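Local coordinates for transmembrane oligosaccharyl transferase (PDB 3WAJ), which belongs to the STT3/AglB family of oligosaccharyl transferases, membrane-embedded enzymes of the GT-C class, and carries a bound zinc ion in this model, at residues Y79-P84 with S272-S277; L210-W215 with L259-F264; R65-P70 with Y528-S533. One frame throughout, in Å; residues are numbered along the deposited sequence.

Contact 1. Residues Y79-P84 with S272-S277; sequences YTHFGP and STIFYS. With SO4 (sulfate ion), chain C.
His81 turns the edge of its imidazole toward the face of Phe275 in an offset edge-to-face pair, the ring centres 6.0 Å apart and the planes at 86°. The rim of Phe275 is used as well: CE1 comes 3.4 Å from Tyr79 O, close to the plane of its phenyl ring, while Tyr79 CB packs against the same carbon. Tyr276 lies against the far end of the 79-84 segment. Pro84 CD sits over one face of its ring, 4.0 Å from the centroid of the Tyr276 ring, a CH-pi contact displaced toward CZ, the hydroxyl-bearing carbon. Carbonyl His81 O comes to the edge of that ring, 3.3 Å from Tyr276 CE2.

One water joins the two backbones here, donating to Thr80 O and accepting from Tyr276 N. With chi1 of 72°, His81 has CG tucked between its backbone N and carbonyl carbon, and Phe82 CD1 lies over one imidazole face. This leaves His81 NE2 aimed at the sulfate ion, 3.1 Å from SO4 O1 in a nearly straight bond of 173°. His162 and Arg426 also hold this anion, which probably came from the crystallisation liquor.

Farther out, an ST turn shapes the 272-277 loop: Ser272 OG accepts from Ile274 N at 3.1 Å and also from Phe275 N. The Tyr276 hydroxyl reaches Val212 O, fixing the outer end of that ring. Both segments are loops running into helices, with Gly83 at the N-cap of helix 84-96 and Ser277 at that of helix 278-303. Behind them Phe82 packs on helix 47-60, whose Asp47 belongs to the zinc site.

Contact 2. Residues L210-W215 with L259-F264; sequences LYVLSW and LIYLPF. With SO4 (sulfate ion), chain C.
Leu213 reaches from the last turn of helix 199-214 to Ile260 and Tyr261 of helix 243-261 and to Phe264 three residues on. This is apolar packing between two helix ends in the GT-C portion of the protein. The two methyl branches of Leu213 divide the work. Leu213 CD1 meets Ile260 CG2 at 3.7 Å and also touches Phe264 CE2. Leu213 CD2 lies 3.6 Å from Phe264 CD2 and makes a looser contact with Tyr261 CD1, so both methyls of the leucine lie on the same side of the Phe264 ring plane, by its CD2-CE2 bond. Leucine and phenylalanine side chains cross at about a right angle, whereas Leu213 and Ile260 meet obliquely.

A second right-angle crossing joins Val212 to Tyr261, with Val212 CG1 3.6 Å from Tyr261 CE1. Tyr261 holds CG anti to its own backbone N (chi1 -177°), and this brings CD1 and CE1 to Val212, and CD1 also to Leu213. Its hydroxyl goes on to Ser277 O, while the ring packs on helix 278-303. Pro84, at the start of helix 84-96, touches both Leu213 and Phe264 and so fills in beside their contact.

Trp215, the first residue to leave the helical path, turns away from this apolar patch. Trp215 NE1 lies 3.0 Å from SO4 O4, but the N-H...O angle of 123° makes the bond weak. Back on the helix, Ser214 OG folds over the preceding turn and donates to Leu210 O at 2.9 Å, from a position raised 36° out of the carbonyl plane.

Contact 3. Residues R65-P70 with Y528-S533; sequences RIWFDP and YPTPQS
Phe68 presents one ring face to Pro531, whose CG stands almost exactly on the ring normal, 3.5 Å from the centroid of the Phe68 ring. Pro531 CD lies nearer the root of the phenyl group, so this edge of the pyrrolidine covers the face from its centre back toward CG. Tyr528 receives a proline in turn: Pro70 CD is 3.7 Å from the centroid of the Tyr528 ring, over one face but shifted toward the rim. At the edge of the tyrosine, in its plane, comes Ile66 CD1, while Ile66 CG2 presses on Tyr528 CD2 at 3.5 Å. The isoleucine and tyrosine run side by side in the same direction. A chi1 of -34° swings the Tyr528 ring well off a staggered position, suggesting some strain in bringing its edge to Ile66 and its face to Pro70.

One water bridges the backbones: it accepts from Trp67 N, donates to Tyr528 O 2.7 Å away, and also bonds to Thr530 OG1. Within the 65-70 segment, the Arg65 guanidinium lies flat against the Trp67 ring and grips one carbonyl side-on, its NE 2.8 Å from Ile66 O and its NH2 3.1 Å from the same Ile66 O.

The Tyr528 hydroxyl bonds to Tyr523 O and to Arg53, and the latter also makes a salt bridge with Asp69. Strand 68-69 pairs antiparallel with strand 78-79, where Tyr79 meets Phe68 edge-to-face. Helix 47-60 backs Ile66 and Tyr528, and Arg65 and Trp67 pack on helix 84-96.

Overall arrangement
From the N terminus the chain meets residues 65-70 first, then 79-84 and 210-215; the partners return in reverse order, 259-264, 272-277 and 528-533. The three loops are therefore fully nested, without crossing: contact 2 closes the innermost, contact 1 the next and contact 3 the widest. Contact 2 joins two helix ends, contact 1 brings together two loops that lead into helices, and contact 3 ties the STT3 N-terminal region to the AglB core region. Contact 1 lies between the others in space, about 10 Å from contact 2 and 12 Å from contact 3, centre to centre. Contacts 1 and 2 also share the sulfate ion, and Phe264 packing on Trp67 links contacts 2 and 3.

Contact 1. Residues Y79-P84 with S272-S277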
loop_
_atom_site.group_PDB
_atom_site.type_symbol
_atom_site.label_atom_id
_atom_site.label_comp_id
_atom_site.label_asym_id
_atom_site.label_seq_id
_atom_site.Cartn_x
_atom_site.Cartn_y
_atom_site.Cartn_z
ATOM N N TYR A 79 -8.192 -12.853 -6.042
ATOM C CA TYR A 79 -7.356 -13.886 -5.454
ATOM C C TYR A 79 -6.458 -13.220 -4.436
ATOM O O TYR A 79 -6.042 -12.088 -4.632
ATOM C CB TYR A 79 -6.492 -14.549 -6.514
ATOM C CG TYR A 79 -7.305 -15.308 -7.526
ATOM C CD1 TYR A 79 -7.613 -16.644 -7.330
ATOM C CD2 TYR A 79 -7.764 -14.688 -8.671
ATOM C CE1 TYR A 79 -8.354 -17.336 -8.247
ATOM C CE2 TYR A 79 -8.506 -15.364 -9.590
ATOM C CZ TYR A 79 -8.796 -16.690 -9.377
ATOM O OH TYR A 79 -9.547 -17.372 -10.306
ATOM N N THR A 80 -6.144 -13.931 -3.364
ATOM C CA THR A 80 -5.382 -13.359 -2.266
ATOM C C THR A 80 -3.937 -13.812 -2.350
ATOM O O THR A 80 -3.638 -14.989 -2.105
ATOM C CB THR A 80 -5.970 -13.803 -0.900
ATOM O OG1 THR A 80 -5.832 -15.222 -0.758
ATOM C CG2 THR A 80 -7.436 -13.489 -0.829
ATOM N N HIS A 81 -3.025 -12.904 -2.682
ATOM C CA HIS A 81 -1.616 -13.298 -2.658
ATOM C C HIS A 81 -1.006 -13.274 -1.260
ATOM O O HIS A 81 0.084 -13.815 -1.063
ATOM C CB HIS A 81 -0.763 -12.486 -3.627
ATOM C CG HIS A 81 -0.545 -11.071 -3.197
ATOM N ND1 HIS A 81 -1.456 -10.072 -3.457
ATOM C CD2 HIS A 81 0.474 -10.489 -2.521
ATOM C CE1 HIS A 81 -1.012 -8.935 -2.953
ATOM N NE2 HIS A 81 0.162 -9.157 -2.382
ATOM N N PHE A 82 -1.687 -12.666 -0.291
ATOM C CA PHE A 82 -1.136 -12.598 1.073
ATOM C C PHE A 82 -0.929 -13.989 1.632
ATOM O O PHE A 82 -1.847 -14.810 1.628
ATOM C CB PHE A 82 -2.051 -11.805 2.011
ATOM C CG PHE A 82 -1.901 -10.320 1.893
ATOM C CD1 PHE A 82 -1.229 -9.750 0.803
ATOM C CD2 PHE A 82 -2.407 -9.483 2.880
ATOM C CE1 PHE A 82 -1.093 -8.353 0.691
ATOM C CE2 PHE A 82 -2.271 -8.088 2.784
ATOM C CZ PHE A 82 -1.613 -7.523 1.688
ATOM N N GLY A 83 0.281 -14.250 2.109
ATOM C CA GLY A 83 0.692 -15.600 2.449
ATOM C C GLY A 83 0.098 -16.191 3.714
ATOM O O GLY A 83 -0.343 -15.464 4.612
ATOM N N PRO A 84 0.098 -17.533 3.795
ATOM C CA PRO A 84 -0.421 -18.204 4.987
ATOM C C PRO A 84 0.418 -17.982 6.239
ATOM O O PRO A 84 -0.163 -18.070 7.321
ATOM C CB PRO A 84 -0.427 -19.691 4.595
ATOM C CG PRO A 84 0.502 -19.802 3.397
ATOM C CD PRO A 84 0.396 -18.480 2.699
ATOM N N SER A 272 2.153 -18.723 -11.263
ATOM C CA SER A 272 2.349 -17.356 -10.807
ATOM C C SER A 272 3.629 -17.238 -10.000
ATOM O O SER A 272 4.058 -18.188 -9.340
ATOM C CB SER A 272 1.157 -16.922 -9.947
ATOM O OG SER A 272 1.315 -15.584 -9.521
ATOM N N THR A 273 4.235 -16.061 -10.037
ATOM C CA THR A 273 5.377 -15.793 -9.175
ATOM C C THR A 273 4.961 -15.086 -7.876
ATOM O O THR A 273 5.808 -14.844 -7.019
ATOM C CB THR A 273 6.444 -14.963 -9.901
ATOM O OG1 THR A 273 5.869 -13.721 -10.306
ATOM C CG2 THR A 273 6.960 -15.704 -11.129
ATOM N N ILE A 274 3.673 -14.751 -7.733
ATOM C CA ILE A 274 3.204 -14.054 -6.520
ATOM C C ILE A 274 2.070 -14.790 -5.761
ATOM O O ILE A 274 2.151 -15.000 -4.550
ATOM C CB ILE A 274 2.885 -12.535 -6.790
ATOM C CG1 ILE A 274 2.745 -11.754 -5.472
ATOM C CG2 ILE A 274 1.653 -12.368 -7.678
ATOM C CD1 ILE A 274 4.015 -11.739 -4.599
ATOM N N PHE A 275 1.040 -15.208 -6.482
ATOM C CA PHE A 275 -0.000 -16.069 -5.926
ATOM C C PHE A 275 0.495 -17.492 -5.618
ATOM O O PHE A 275 1.529 -17.936 -6.141
ATOM C CB PHE A 275 -1.188 -16.116 -6.884
ATOM C CG PHE A 275 -1.823 -14.765 -7.123
ATOM C CD1 PHE A 275 -2.670 -14.203 -6.163
ATOM C CD2 PHE A 275 -1.561 -14.045 -8.292
ATOM C CE1 PHE A 275 -3.269 -12.944 -6.364
ATOM C CE2 PHE A 275 -2.154 -12.781 -8.504
ATOM C CZ PHE A 275 -3.011 -12.229 -7.532
ATOM N N TYR A 276 -0.247 -18.209 -4.776
ATOM C CA TYR A 276 0.191 -19.528 -4.315
ATOM C C TYR A 276 -0.109 -20.654 -5.311
ATOM O O TYR A 276 -1.176 -21.270 -5.297
ATOM C CB TYR A 276 -0.289 -19.791 -2.875
ATOM C CG TYR A 276 0.572 -18.997 -1.931
ATOM C CD1 TYR A 276 1.737 -19.545 -1.394
ATOM C CD2 TYR A 276 0.290 -17.661 -1.661
ATOM C CE1 TYR A 276 2.570 -18.806 -0.570
ATOM C CE2 TYR A 276 1.119 -16.905 -0.839
ATOM C CZ TYR A 276 2.256 -17.481 -0.297
ATOM O OH TYR A 276 3.076 -16.732 0.519
ATOM N N SER A 277 0.877 -20.893 -6.177
ATOM C CA SER A 277 0.707 -21.700 -7.375
ATOM C C SER A 277 1.720 -22.836 -7.390
ATOM O O SER A 277 2.617 -22.883 -6.545
ATOM C CB SER A 277 0.851 -20.829 -8.628
ATOM O OG SER A 277 2.189 -20.456 -8.865
HETATM S S SO4 C . 3.361 -7.261 -1.819
HETATM O O1 SO4 C . 2.088 -7.130 -1.098
HETATM O O2 SO4 C . 3.081 -7.848 -3.133
HETATM O O3 SO4 C . 3.953 -5.931 -1.967
HETATM O O4 SO4 C . 4.317 -8.121 -1.112
HETATM O O HOH W 1 -2.809 -16.947 -4.074
HETATM O O HOH W 2 2.581 -13.437 -2.033
#

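Contact 2. Residues L210-W215 with L259-F264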
loop_
_atom_site.group_PDB
_atom_site.type_symbol
_atom_site.label_atom_id
_atom_site.label_comp_id
_atom_site.label_asym_id
_atom_site.label_seq_id
_atom_site.Cartn_x
_atom_site.Cartn_y
_atom_site.Cartn_z
ATOM N N LEU A 210 9.129 -21.220 5.188
ATOM C CA LEU A 210 8.403 -20.147 5.874
ATOM C C LEU A 210 8.536 -18.841 5.106
ATOM O O LEU A 210 7.585 -18.051 5.031
ATOM C CB LEU A 210 8.866 -20.000 7.320
ATOM C CG LEU A 210 8.465 -21.189 8.188
ATOM C CD1 LEU A 210 8.878 -21.002 9.634
ATOM C CD2 LEU A 210 6.971 -21.427 8.092
ATOM N N TYR A 211 9.704 -18.635 4.498
ATOM C CA TYR A 211 9.922 -17.473 3.631
ATOM C C TYR A 211 8.895 -17.410 2.480
ATOM O O TYR A 211 8.186 -16.415 2.323
ATOM C CB TYR A 211 11.373 -17.460 3.117
ATOM C CG TYR A 211 11.725 -16.270 2.257
ATOM C CD1 TYR A 211 11.263 -15.002 2.569
ATOM C CD2 TYR A 211 12.526 -16.413 1.140
ATOM C CE1 TYR A 211 11.579 -13.912 1.782
ATOM C CE2 TYR A 211 12.851 -15.322 0.346
ATOM C CZ TYR A 211 12.373 -14.076 0.674
ATOM O OH TYR A 211 12.683 -12.987 -0.107
ATOM N N VAL A 212 8.791 -18.477 1.693
ATOM C CA VAL A 212 7.803 -18.521 0.606
ATOM C C VAL A 212 6.379 -18.441 1.157
ATOM O O VAL A 212 5.486 -17.897 0.518
ATOM C CB VAL A 212 7.961 -19.800 -0.270
ATOM C CG1 VAL A 212 7.078 -19.723 -1.516
ATOM C CG2 VAL A 212 9.419 -20.021 -0.674
ATOM N N LEU A 213 6.159 -18.975 2.354
ATOM C CA LEU A 213 4.809 -18.946 2.933
ATOM C C LEU A 213 4.467 -17.551 3.477
ATOM O O LEU A 213 3.302 -17.247 3.741
ATOM C CB LEU A 213 4.622 -20.044 3.992
ATOM C CG LEU A 213 4.645 -21.496 3.499
ATOM C CD1 LEU A 213 4.215 -22.494 4.587
ATOM C CD2 LEU A 213 3.772 -21.652 2.263
ATOM N N SER A 214 5.480 -16.699 3.632
ATOM C CA SER A 214 5.251 -15.305 4.032
ATOM C C SER A 214 5.032 -14.432 2.815
ATOM O O SER A 214 4.324 -13.430 2.866
ATOM C CB SER A 214 6.433 -14.748 4.826
ATOM O OG SER A 214 6.652 -15.483 5.999
ATOM N N TRP A 215 5.659 -14.832 1.718
ATOM C CA TRP A 215 5.670 -14.049 0.496
ATOM C C TRP A 215 5.892 -14.988 -0.701
ATOM O O TRP A 215 6.945 -15.641 -0.800
ATOM C CB TRP A 215 6.804 -13.035 0.589
ATOM C CG TRP A 215 6.799 -11.994 -0.483
ATOM C CD1 TRP A 215 5.755 -11.187 -0.836
ATOM C CD2 TRP A 215 7.904 -11.618 -1.316
ATOM N NE1 TRP A 215 6.139 -10.343 -1.846
ATOM C CE2 TRP A 215 7.464 -10.581 -2.158
ATOM C CE3 TRP A 215 9.234 -12.061 -1.429
ATOM C CZ2 TRP A 215 8.291 -9.974 -3.114
ATOM C CZ3 TRP A 215 10.071 -11.455 -2.376
ATOM C CH2 TRP A 215 9.592 -10.423 -3.205
ATOM N N LEU A 259 8.208 -29.660 0.638
ATOM C CA LEU A 259 7.213 -30.347 1.456
ATOM C C LEU A 259 6.358 -29.360 2.230
ATOM O O LEU A 259 5.138 -29.510 2.319
ATOM C CB LEU A 259 7.902 -31.283 2.450
ATOM C CG LEU A 259 8.276 -32.654 1.924
ATOM C CD1 LEU A 259 9.013 -33.438 3.000
ATOM C CD2 LEU A 259 7.009 -33.366 1.498
ATOM N N ILE A 260 7.012 -28.365 2.812
ATOM C CA ILE A 260 6.322 -27.329 3.567
ATOM C C ILE A 260 5.441 -26.478 2.651
ATOM O O ILE A 260 4.345 -26.067 3.028
ATOM C CB ILE A 260 7.338 -26.456 4.305
ATOM C CG1 ILE A 260 8.067 -27.316 5.325
ATOM C CG2 ILE A 260 6.666 -25.250 4.976
ATOM C CD1 ILE A 260 9.285 -26.674 5.853
ATOM N N TYR A 261 5.920 -26.230 1.439
ATOM C CA TYR A 261 5.167 -25.429 0.495
ATOM C C TYR A 261 3.979 -26.196 -0.057
ATOM O O TYR A 261 2.924 -25.610 -0.328
ATOM C CB TYR A 261 6.059 -24.981 -0.661
ATOM C CG TYR A 261 5.327 -24.082 -1.618
ATOM C CD1 TYR A 261 5.005 -22.786 -1.261
ATOM C CD2 TYR A 261 4.934 -24.536 -2.859
ATOM C CE1 TYR A 261 4.321 -21.955 -2.128
ATOM C CE2 TYR A 261 4.245 -23.717 -3.738
ATOM C CZ TYR A 261 3.942 -22.426 -3.368
ATOM O OH TYR A 261 3.265 -21.613 -4.249
ATOM N N LEU A 262 4.179 -27.504 -0.218
ATOM C CA LEU A 262 3.263 -28.403 -0.928
ATOM C C LEU A 262 1.760 -28.235 -0.646
ATOM O O LEU A 262 0.965 -28.192 -1.589
ATOM C CB LEU A 262 3.682 -29.861 -0.723
ATOM C CG LEU A 262 2.855 -30.944 -1.412
ATOM C CD1 LEU A 262 2.788 -30.649 -2.903
ATOM C CD2 LEU A 262 3.478 -32.325 -1.161
ATOM N N PRO A 263 1.363 -28.143 0.635
ATOM C CA PRO A 263 -0.077 -28.001 0.887
ATOM C C PRO A 263 -0.698 -26.748 0.274
ATOM O O PRO A 263 -1.923 -26.706 0.097
ATOM C CB PRO A 263 -0.156 -27.908 2.419
ATOM C CG PRO A 263 1.037 -28.618 2.906
ATOM C CD PRO A 263 2.121 -28.358 1.885
ATOM N N PHE A 264 0.121 -25.749 -0.046
ATOM C CA PHE A 264 -0.417 -24.469 -0.500
ATOM C C PHE A 264 -0.230 -24.243 -1.996
ATOM O O PHE A 264 -0.673 -23.228 -2.545
ATOM C CB PHE A 264 0.212 -23.333 0.298
ATOM C CG PHE A 264 0.209 -23.574 1.780
ATOM C CD1 PHE A 264 -0.864 -23.155 2.565
ATOM C CD2 PHE A 264 1.277 -24.222 2.393
ATOM C CE1 PHE A 264 -0.867 -23.373 3.947
ATOM C CE2 PHE A 264 1.286 -24.445 3.774
ATOM C CZ PHE A 264 0.206 -24.027 4.549
HETATM S S SO4 C . 3.361 -7.261 -1.819
HETATM O O1 SO4 C . 2.088 -7.130 -1.098
HETATM O O2 SO4 C . 3.081 -7.848 -3.133
HETATM O O3 SO4 C . 3.953 -5.931 -1.967
HETATM O O4 SO4 C . 4.317 -8.121 -1.112
#

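Contact 3. Residues R65-P70 with Y528-S533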
loop_
_atom_site.group_PDB
_atom_site.type_symbol
_atom_site.label_atom_id
_atom_site.label_comp_id
_atom_site.label_asym_id
_atom_site.label_seq_id
_atom_site.Cartn_x
_atom_site.Cartn_y
_atom_site.Cartn_z
ATOM N N ARG A 65 -8.452 -21.277 5.380
ATOM C CA ARG A 65 -8.425 -19.873 4.985
ATOM C C ARG A 65 -8.876 -19.766 3.548
ATOM O O ARG A 65 -8.842 -20.751 2.815
ATOM C CB ARG A 65 -7.030 -19.248 5.174
ATOM C CG ARG A 65 -5.908 -19.929 4.404
ATOM C CD ARG A 65 -4.778 -18.955 4.109
ATOM N NE ARG A 65 -5.137 -17.972 3.079
ATOM C CZ ARG A 65 -4.340 -16.999 2.641
ATOM N NH1 ARG A 65 -3.125 -16.867 3.151
ATOM N NH2 ARG A 65 -4.765 -16.156 1.698
ATOM N N ILE A 66 -9.331 -18.577 3.157
ATOM C CA ILE A 66 -9.719 -18.321 1.770
ATOM C C ILE A 66 -8.481 -18.039 0.903
ATOM O O ILE A 66 -7.413 -17.672 1.413
ATOM C CB ILE A 66 -10.672 -17.122 1.692
ATOM C CG1 ILE A 66 -9.944 -15.846 2.130
ATOM C CG2 ILE A 66 -11.905 -17.372 2.552
ATOM C CD1 ILE A 66 -10.725 -14.565 1.882
ATOM N N TRP A 67 -8.634 -18.197 -0.409
ATOM C CA TRP A 67 -7.578 -17.878 -1.372
ATOM C C TRP A 67 -8.179 -17.018 -2.452
ATOM O O TRP A 67 -7.545 -16.709 -3.469
ATOM C CB TRP A 67 -7.009 -19.172 -1.980
ATOM C CG TRP A 67 -6.380 -19.998 -0.922
ATOM C CD1 TRP A 67 -6.964 -21.003 -0.202
ATOM C CD2 TRP A 67 -5.055 -19.843 -0.397
ATOM N NE1 TRP A 67 -6.072 -21.501 0.718
ATOM C CE2 TRP A 67 -4.893 -20.809 0.618
ATOM C CE3 TRP A 67 -3.987 -18.989 -0.698
ATOM C CZ2 TRP A 67 -3.700 -20.944 1.336
ATOM C CZ3 TRP A 67 -2.810 -19.121 0.004
ATOM C CH2 TRP A 67 -2.671 -20.095 1.012
ATOM N N PHE A 68 -9.427 -16.635 -2.214
ATOM C CA PHE A 68 -10.138 -15.711 -3.085
ATOM C C PHE A 68 -11.180 -14.930 -2.271
ATOM O O PHE A 68 -11.766 -15.457 -1.317
ATOM C CB PHE A 68 -10.775 -16.481 -4.248
ATOM C CG PHE A 68 -11.517 -15.612 -5.217
ATOM C CD1 PHE A 68 -10.845 -14.986 -6.258
ATOM C CD2 PHE A 68 -12.889 -15.414 -5.084
ATOM C CE1 PHE A 68 -11.525 -14.180 -7.168
ATOM C CE2 PHE A 68 -13.584 -14.606 -5.984
ATOM C CZ PHE A 68 -12.898 -13.987 -7.032
ATOM N N ASP A 69 -11.388 -13.666 -2.635
ATOM C CA ASP A 69 -12.145 -12.751 -1.789
ATOM C C ASP A 69 -13.081 -11.937 -2.652
ATOM O O ASP A 69 -12.687 -10.928 -3.220
ATOM C CB ASP A 69 -11.180 -11.838 -1.013
ATOM C CG ASP A 69 -11.899 -10.853 -0.055
ATOM O OD1 ASP A 69 -13.130 -10.951 0.134
ATOM O OD2 ASP A 69 -11.218 -9.989 0.532
ATOM N N PRO A 70 -14.335 -12.391 -2.774
ATOM C CA PRO A 70 -15.308 -11.670 -3.599
ATOM C C PRO A 70 -15.759 -10.367 -2.956
ATOM O O PRO A 70 -16.486 -9.587 -3.581
ATOM C CB PRO A 70 -16.490 -12.655 -3.688
ATOM C CG PRO A 70 -16.354 -13.515 -2.477
ATOM C CD PRO A 70 -14.872 -13.674 -2.278
ATOM N N TYR A 528 -15.099 -18.626 1.292
ATOM C CA TYR A 528 -15.369 -18.620 -0.142
ATOM C C TYR A 528 -14.527 -19.679 -0.833
ATOM O O TYR A 528 -13.389 -19.930 -0.442
ATOM C CB TYR A 528 -15.074 -17.241 -0.751
ATOM C CG TYR A 528 -15.378 -16.117 0.196
ATOM C CD1 TYR A 528 -16.683 -15.712 0.421
ATOM C CD2 TYR A 528 -14.357 -15.465 0.878
ATOM C CE1 TYR A 528 -16.965 -14.689 1.303
ATOM C CE2 TYR A 528 -14.625 -14.439 1.754
ATOM C CZ TYR A 528 -15.933 -14.054 1.966
ATOM O OH TYR A 528 -16.215 -13.036 2.842
ATOM N N PRO A 529 -15.097 -20.317 -1.862
ATOM C CA PRO A 529 -14.378 -21.301 -2.682
ATOM C C PRO A 529 -13.512 -20.589 -3.715
ATOM O O PRO A 529 -13.879 -19.516 -4.191
ATOM C CB PRO A 529 -15.517 -22.059 -3.380
ATOM C CG PRO A 529 -16.588 -21.054 -3.512
ATOM C CD PRO A 529 -16.505 -20.177 -2.275
ATOM N N THR A 530 -12.375 -21.174 -4.061
ATOM C CA THR A 530 -11.495 -20.578 -5.066
ATOM C C THR A 530 -11.977 -20.902 -6.475
ATOM O O THR A 530 -12.087 -22.071 -6.841
ATOM C CB THR A 530 -10.046 -21.049 -4.899
ATOM O OG1 THR A 530 -9.619 -20.791 -3.553
ATOM C CG2 THR A 530 -9.136 -20.320 -5.889
ATOM N N PRO A 531 -12.285 -19.860 -7.266
ATOM C CA PRO A 531 -12.805 -20.007 -8.635
ATOM C C PRO A 531 -11.703 -20.054 -9.681
ATOM O O PRO A 531 -10.583 -19.591 -9.431
ATOM C CB PRO A 531 -13.615 -18.722 -8.827
ATOM C CG PRO A 531 -12.898 -17.692 -7.978
ATOM C CD PRO A 531 -12.354 -18.459 -6.788
ATOM N N GLN A 532 -12.029 -20.596 -10.846
ATOM C CA GLN A 532 -11.060 -20.774 -11.924
ATOM C C GLN A 532 -10.699 -19.463 -12.594
ATOM O O GLN A 532 -9.598 -19.309 -13.139
ATOM C CB GLN A 532 -11.592 -21.764 -12.957
ATOM C CG GLN A 532 -11.620 -23.204 -12.457
ATOM C CD GLN A 532 -10.301 -23.619 -11.814
ATOM O OE1 GLN A 532 -9.291 -23.822 -12.503
ATOM N NE2 GLN A 532 -10.298 -23.729 -10.482
ATOM N N SER A 533 -11.627 -18.512 -12.541
ATOM C CA SER A 533 -11.416 -17.214 -13.169
ATOM C C SER A 533 -12.124 -16.105 -12.384
ATOM O O SER A 533 -13.010 -16.380 -11.568
ATOM C CB SER A 533 -11.899 -17.244 -14.621
ATOM O OG SER A 533 -11.642 -16.009 -15.266
HETATM O O HOH W 3 -10.940 -19.695 -1.526
#